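Local atomic coordinates of Pgp2 (Campylobacter jejuni subsp. jejuni, PDB entry 6XJ6), a protein that helps set the helical shape of the Campylobacter cell, probably as an LD-carboxypeptidase trimming peptidoglycan, which it binds through a pocket on its accessory NTF2-like domain. Residues F181-Y195 with K219-F233. Numbering follows the deposited sequence.
Sequences FTWKLAWTNSDTNTY and KKSIFSRKEDKKIKF
Lys229 lies across the indole of Trp187 and ends on the carbonyl of that same residue. Its CB meets Trp187 CZ3 at the rim of the six-membered ring, and CG passes Thr188 O. CD then sits over the indole face, 3.6 Å from the centroid of the six-membered ring, a CH-pi contact. CE comes up to Ser190 OG, and NZ hydrogen-bonds Trp187 O at 2.8 Å while standing over the five-membered ring as a cation-pi partner. The chain is extended beyond CG, which gives it the length to reach the helix end. There Trp187 O also accepts Ser190 N in a Schellman motif. Carbonyls at a helix C-terminus lack the usual next-turn donors, and lysine's flexible chain and cationic tip can supply one: Lys226 NZ, though poorly ordered, donates to Ser190 O at 2.9 Å.

Lys184, from the other segment, likewise runs its methylenes over a ring, CD 3.6 Å from the Phe233 centroid, but a bend at chi4 (-67°) turns NZ to Ile231 O, 2.8 Å away and met from above the carbonyl plane. Branched Ile231 offers CG2 and CD1 to the indole rim, CG2 3.5 Å from Trp187 CZ3. Phe223, flat and apolar, wedges between Trp187 and Tyr195, its edge directed at the tyrosine face with planes at 61°; tyrosine offers that apolar face and a hydroxyl accepting from Lys219 NZ.

The connection through Lys226 to Ile231 runs past the C-terminal end of helix 170-188, linking helix 212-223, packed on helix 192-196, to strand 232-240 of the NTF2-like domain, where Phe233 and Trp183 both reach Phe254 on strand 249-260.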
# COMPACT_ATOMS: atom_id res chain seq x y z
N PHE A 181 5.14 10.58 -13.63
CA PHE A 181 5.33 11.97 -14.04
C PHE A 181 4.84 12.23 -15.46
O PHE A 181 4.48 13.37 -15.79
CB PHE A 181 6.78 12.39 -13.82
CG PHE A 181 7.07 12.70 -12.39
CD1 PHE A 181 6.81 13.96 -11.88
CD2 PHE A 181 7.53 11.72 -11.53
CE1 PHE A 181 7.02 14.25 -10.55
CE2 PHE A 181 7.74 12.01 -10.19
CZ PHE A 181 7.49 13.27 -9.71
N THR A 182 4.79 11.19 -16.30
CA THR A 182 4.19 11.32 -17.62
C THR A 182 2.68 11.48 -17.51
O THR A 182 2.07 12.30 -18.21
CB THR A 182 4.54 10.10 -18.46
OG1 THR A 182 5.97 9.97 -18.56
CG2 THR A 182 3.94 10.20 -19.87
N TRP A 183 2.07 10.70 -16.61
CA TRP A 183 0.65 10.84 -16.32
C TRP A 183 0.35 12.22 -15.73
O TRP A 183 -0.63 12.87 -16.12
CB TRP A 183 0.27 9.71 -15.35
CG TRP A 183 -1.06 9.78 -14.64
CD1 TRP A 183 -2.29 9.46 -15.14
CD2 TRP A 183 -1.26 10.11 -13.27
NE1 TRP A 183 -3.24 9.60 -14.17
CE2 TRP A 183 -2.64 10.00 -13.01
CE3 TRP A 183 -0.41 10.50 -12.23
CZ2 TRP A 183 -3.18 10.26 -11.75
CZ3 TRP A 183 -0.95 10.78 -10.99
CH2 TRP A 183 -2.32 10.65 -10.76
N LYS A 184 1.20 12.69 -14.82
CA LYS A 184 1.05 14.03 -14.26
C LYS A 184 1.07 15.09 -15.35
O LYS A 184 0.25 16.02 -15.36
CB LYS A 184 2.18 14.29 -13.25
CG LYS A 184 2.17 15.67 -12.61
CD LYS A 184 3.37 15.82 -11.69
CE LYS A 184 3.48 17.22 -11.12
NZ LYS A 184 3.79 18.23 -12.16
N LEU A 185 2.02 14.98 -16.29
CA LEU A 185 2.11 15.97 -17.36
C LEU A 185 0.87 15.94 -18.24
O LEU A 185 0.38 16.99 -18.68
CB LEU A 185 3.36 15.71 -18.20
CG LEU A 185 3.59 16.70 -19.35
CD1 LEU A 185 3.80 18.11 -18.80
CD2 LEU A 185 4.77 16.29 -20.20
N ALA A 186 0.34 14.75 -18.51
CA ALA A 186 -0.87 14.64 -19.32
C ALA A 186 -2.04 15.35 -18.64
O ALA A 186 -2.80 16.07 -19.29
CB ALA A 186 -1.19 13.17 -19.56
N TRP A 187 -2.20 15.14 -17.33
CA TRP A 187 -3.26 15.84 -16.61
C TRP A 187 -3.03 17.34 -16.62
O TRP A 187 -3.97 18.12 -16.82
CB TRP A 187 -3.33 15.33 -15.17
CG TRP A 187 -4.32 16.07 -14.33
CD1 TRP A 187 -5.65 15.77 -14.17
CD2 TRP A 187 -4.08 17.24 -13.54
NE1 TRP A 187 -6.24 16.68 -13.33
CE2 TRP A 187 -5.30 17.59 -12.92
CE3 TRP A 187 -2.94 18.02 -13.28
CZ2 TRP A 187 -5.42 18.69 -12.07
CZ3 TRP A 187 -3.07 19.11 -12.44
CH2 TRP A 187 -4.29 19.44 -11.85
N THR A 188 -1.79 17.77 -16.39
CA THR A 188 -1.47 19.19 -16.40
C THR A 188 -1.84 19.83 -17.72
O THR A 188 -2.36 20.95 -17.76
CB THR A 188 0.03 19.39 -16.13
OG1 THR A 188 0.36 18.88 -14.83
CG2 THR A 188 0.40 20.86 -16.19
N ASN A 189 -1.57 19.14 -18.83
CA ASN A 189 -1.81 19.67 -20.16
C ASN A 189 -3.19 19.33 -20.70
O ASN A 189 -3.48 19.64 -21.86
CB ASN A 189 -0.73 19.17 -21.13
CG ASN A 189 0.63 19.76 -20.84
OD1 ASN A 189 0.75 20.81 -20.20
ND2 ASN A 189 1.67 19.11 -21.34
N SER A 190 -4.04 18.70 -19.90
CA SER A 190 -5.38 18.31 -20.35
C SER A 190 -5.29 17.43 -21.60
O SER A 190 -6.12 17.53 -22.51
CB SER A 190 -6.27 19.53 -20.58
OG SER A 190 -6.48 20.23 -19.36
N ASP A 191 -4.28 16.57 -21.63
CA ASP A 191 -4.05 15.63 -22.74
C ASP A 191 -4.81 14.36 -22.41
O ASP A 191 -4.29 13.43 -21.78
CB ASP A 191 -2.55 15.38 -22.88
CG ASP A 191 -2.23 14.36 -23.96
OD1 ASP A 191 -3.15 13.85 -24.62
OD2 ASP A 191 -1.03 14.08 -24.16
N THR A 192 -6.07 14.30 -22.87
CA THR A 192 -6.97 13.22 -22.47
C THR A 192 -6.42 11.86 -22.88
O THR A 192 -6.40 10.92 -22.08
CB THR A 192 -8.34 13.45 -23.10
OG1 THR A 192 -8.76 14.80 -22.86
CG2 THR A 192 -9.37 12.50 -22.50
N ASN A 193 -5.97 11.73 -24.13
CA ASN A 193 -5.59 10.42 -24.64
C ASN A 193 -4.39 9.85 -23.89
O ASN A 193 -4.39 8.67 -23.50
CB ASN A 193 -5.32 10.49 -26.14
CG ASN A 193 -6.59 10.72 -26.94
OD1 ASN A 193 -7.69 10.52 -26.44
ND2 ASN A 193 -6.43 11.15 -28.19
N THR A 194 -3.36 10.66 -23.66
CA THR A 194 -2.22 10.18 -22.89
C THR A 194 -2.62 9.85 -21.46
O THR A 194 -2.22 8.82 -20.91
CB THR A 194 -1.09 11.22 -22.91
OG1 THR A 194 -0.71 11.49 -24.27
CG2 THR A 194 0.13 10.71 -22.15
N TYR A 195 -3.41 10.73 -20.84
CA TYR A 195 -3.88 10.50 -19.47
C TYR A 195 -4.60 9.16 -19.36
O TYR A 195 -4.29 8.34 -18.49
CB TYR A 195 -4.79 11.66 -19.07
CG TYR A 195 -5.52 11.52 -17.75
CD1 TYR A 195 -6.85 11.12 -17.72
CD2 TYR A 195 -4.90 11.85 -16.54
CE1 TYR A 195 -7.54 11.02 -16.53
CE2 TYR A 195 -5.59 11.75 -15.34
CZ TYR A 195 -6.91 11.34 -15.35
OH TYR A 195 -7.61 11.23 -14.17
N LYS A 219 -13.74 12.41 -18.50
CA LYS A 219 -12.46 13.11 -18.39
C LYS A 219 -12.24 14.04 -19.57
O LYS A 219 -11.74 15.16 -19.39
CB LYS A 219 -11.32 12.11 -18.26
CG LYS A 219 -11.27 11.42 -16.91
CD LYS A 219 -10.85 12.39 -15.81
CE LYS A 219 -10.79 11.72 -14.45
NZ LYS A 219 -10.22 12.62 -13.42
N LYS A 220 -12.62 13.61 -20.77
CA LYS A 220 -12.49 14.49 -21.93
C LYS A 220 -13.33 15.74 -21.72
O LYS A 220 -12.89 16.86 -22.02
CB LYS A 220 -12.92 13.76 -23.20
CG LYS A 220 -12.59 14.52 -24.48
CD LYS A 220 -13.06 13.77 -25.71
CE LYS A 220 -12.66 14.49 -26.98
NZ LYS A 220 -13.06 13.74 -28.19
N SER A 221 -14.53 15.57 -21.18
CA SER A 221 -15.39 16.71 -20.89
C SER A 221 -14.72 17.65 -19.88
O SER A 221 -14.67 18.87 -20.09
CB SER A 221 -16.73 16.20 -20.35
OG SER A 221 -17.66 17.24 -20.25
N ILE A 222 -14.21 17.09 -18.78
CA ILE A 222 -13.54 17.91 -17.77
C ILE A 222 -12.30 18.58 -18.36
O ILE A 222 -12.08 19.78 -18.17
CB ILE A 222 -13.19 17.06 -16.53
CG1 ILE A 222 -14.48 16.60 -15.85
CG2 ILE A 222 -12.30 17.85 -15.56
CD1 ILE A 222 -14.26 15.64 -14.72
N PHE A 223 -11.48 17.82 -19.08
CA PHE A 223 -10.26 18.37 -19.66
C PHE A 223 -10.54 19.42 -20.73
O PHE A 223 -9.65 20.22 -21.05
CB PHE A 223 -9.41 17.25 -20.27
CG PHE A 223 -8.65 16.41 -19.27
CD1 PHE A 223 -8.92 16.48 -17.91
CD2 PHE A 223 -7.66 15.55 -19.70
CE1 PHE A 223 -8.21 15.70 -17.01
CE2 PHE A 223 -6.95 14.77 -18.81
CZ PHE A 223 -7.23 14.85 -17.46
N SER A 224 -11.75 19.44 -21.30
CA SER A 224 -12.05 20.40 -22.36
C SER A 224 -12.02 21.84 -21.86
O SER A 224 -11.95 22.76 -22.67
CB SER A 224 -13.42 20.10 -22.97
OG SER A 224 -14.46 20.56 -22.13
N ARG A 225 -12.08 22.05 -20.54
CA ARG A 225 -11.86 23.39 -20.01
C ARG A 225 -10.50 23.92 -20.42
O ARG A 225 -10.31 25.14 -20.51
CB ARG A 225 -11.97 23.38 -18.49
CG ARG A 225 -13.28 22.88 -17.94
CD ARG A 225 -13.93 23.94 -17.05
NE ARG A 225 -15.30 23.58 -16.67
CZ ARG A 225 -16.15 24.43 -16.10
NH1 ARG A 225 -15.79 25.68 -15.85
NH2 ARG A 225 -17.38 24.02 -15.79
N LYS A 226 -9.54 23.03 -20.68
CA LYS A 226 -8.18 23.41 -21.04
C LYS A 226 -7.64 24.46 -20.07
O LYS A 226 -7.11 25.50 -20.46
CB LYS A 226 -8.09 23.88 -22.50
CG LYS A 226 -8.56 22.85 -23.52
CD LYS A 226 -7.79 21.54 -23.41
CE LYS A 226 -8.31 20.49 -24.39
NZ LYS A 226 -8.16 19.11 -23.85
N GLU A 227 -7.79 24.17 -18.78
CA GLU A 227 -7.33 25.07 -17.74
C GLU A 227 -5.81 25.02 -17.63
O GLU A 227 -5.18 23.97 -17.82
CB GLU A 227 -7.92 24.67 -16.39
CG GLU A 227 -9.43 24.77 -16.32
CD GLU A 227 -9.92 26.20 -16.16
OE1 GLU A 227 -11.09 26.47 -16.51
OE2 GLU A 227 -9.13 27.05 -15.69
N ASP A 228 -5.21 26.17 -17.32
CA ASP A 228 -3.79 26.22 -17.00
C ASP A 228 -3.61 25.74 -15.56
O ASP A 228 -4.15 26.35 -14.63
CB ASP A 228 -3.26 27.64 -17.17
CG ASP A 228 -3.16 28.05 -18.62
OD1 ASP A 228 -2.87 27.18 -19.47
OD2 ASP A 228 -3.38 29.25 -18.92
N LYS A 229 -2.86 24.66 -15.39
CA LYS A 229 -2.71 23.99 -14.11
C LYS A 229 -1.25 24.00 -13.69
O LYS A 229 -0.34 23.93 -14.53
CB LYS A 229 -3.19 22.54 -14.20
CG LYS A 229 -4.52 22.37 -14.93
CD LYS A 229 -4.86 20.90 -15.15
CE LYS A 229 -6.09 20.75 -16.03
NZ LYS A 229 -6.42 19.32 -16.33
N LYS A 230 -1.02 24.09 -12.38
CA LYS A 230 0.31 23.99 -11.80
C LYS A 230 0.22 23.03 -10.62
O LYS A 230 -0.50 23.30 -9.65
CB LYS A 230 0.82 25.35 -11.33
N ILE A 231 0.94 21.91 -10.70
CA ILE A 231 0.80 20.83 -9.74
C ILE A 231 2.18 20.29 -9.39
O ILE A 231 3.04 20.15 -10.27
CB ILE A 231 -0.12 19.72 -10.30
CG1 ILE A 231 -0.21 18.55 -9.32
CG2 ILE A 231 0.38 19.26 -11.66
CD1 ILE A 231 -1.32 17.57 -9.67
N LYS A 232 2.40 20.00 -8.11
CA LYS A 232 3.65 19.43 -7.63
C LYS A 232 3.37 18.18 -6.80
O LYS A 232 2.43 18.16 -5.99
CB LYS A 232 4.41 20.44 -6.76
CG LYS A 232 5.26 21.41 -7.56
CD LYS A 232 5.85 22.49 -6.66
CE LYS A 232 4.95 23.71 -6.59
NZ LYS A 232 5.00 24.37 -5.25
N PHE A 233 4.17 17.14 -7.01
CA PHE A 233 4.12 15.93 -6.21
C PHE A 233 5.28 15.94 -5.22
O PHE A 233 6.39 16.35 -5.55
CB PHE A 233 4.24 14.67 -7.08
CG PHE A 233 3.07 14.41 -7.98
CD1 PHE A 233 1.93 15.20 -7.94
CD2 PHE A 233 3.12 13.36 -8.88
CE1 PHE A 233 0.85 14.93 -8.78
CE2 PHE A 233 2.05 13.09 -9.72
CZ PHE A 233 0.92 13.88 -9.67
O HOH W 1 2.47 21.27 -13.14
O HOH W 2 -8.60 21.32 -17.90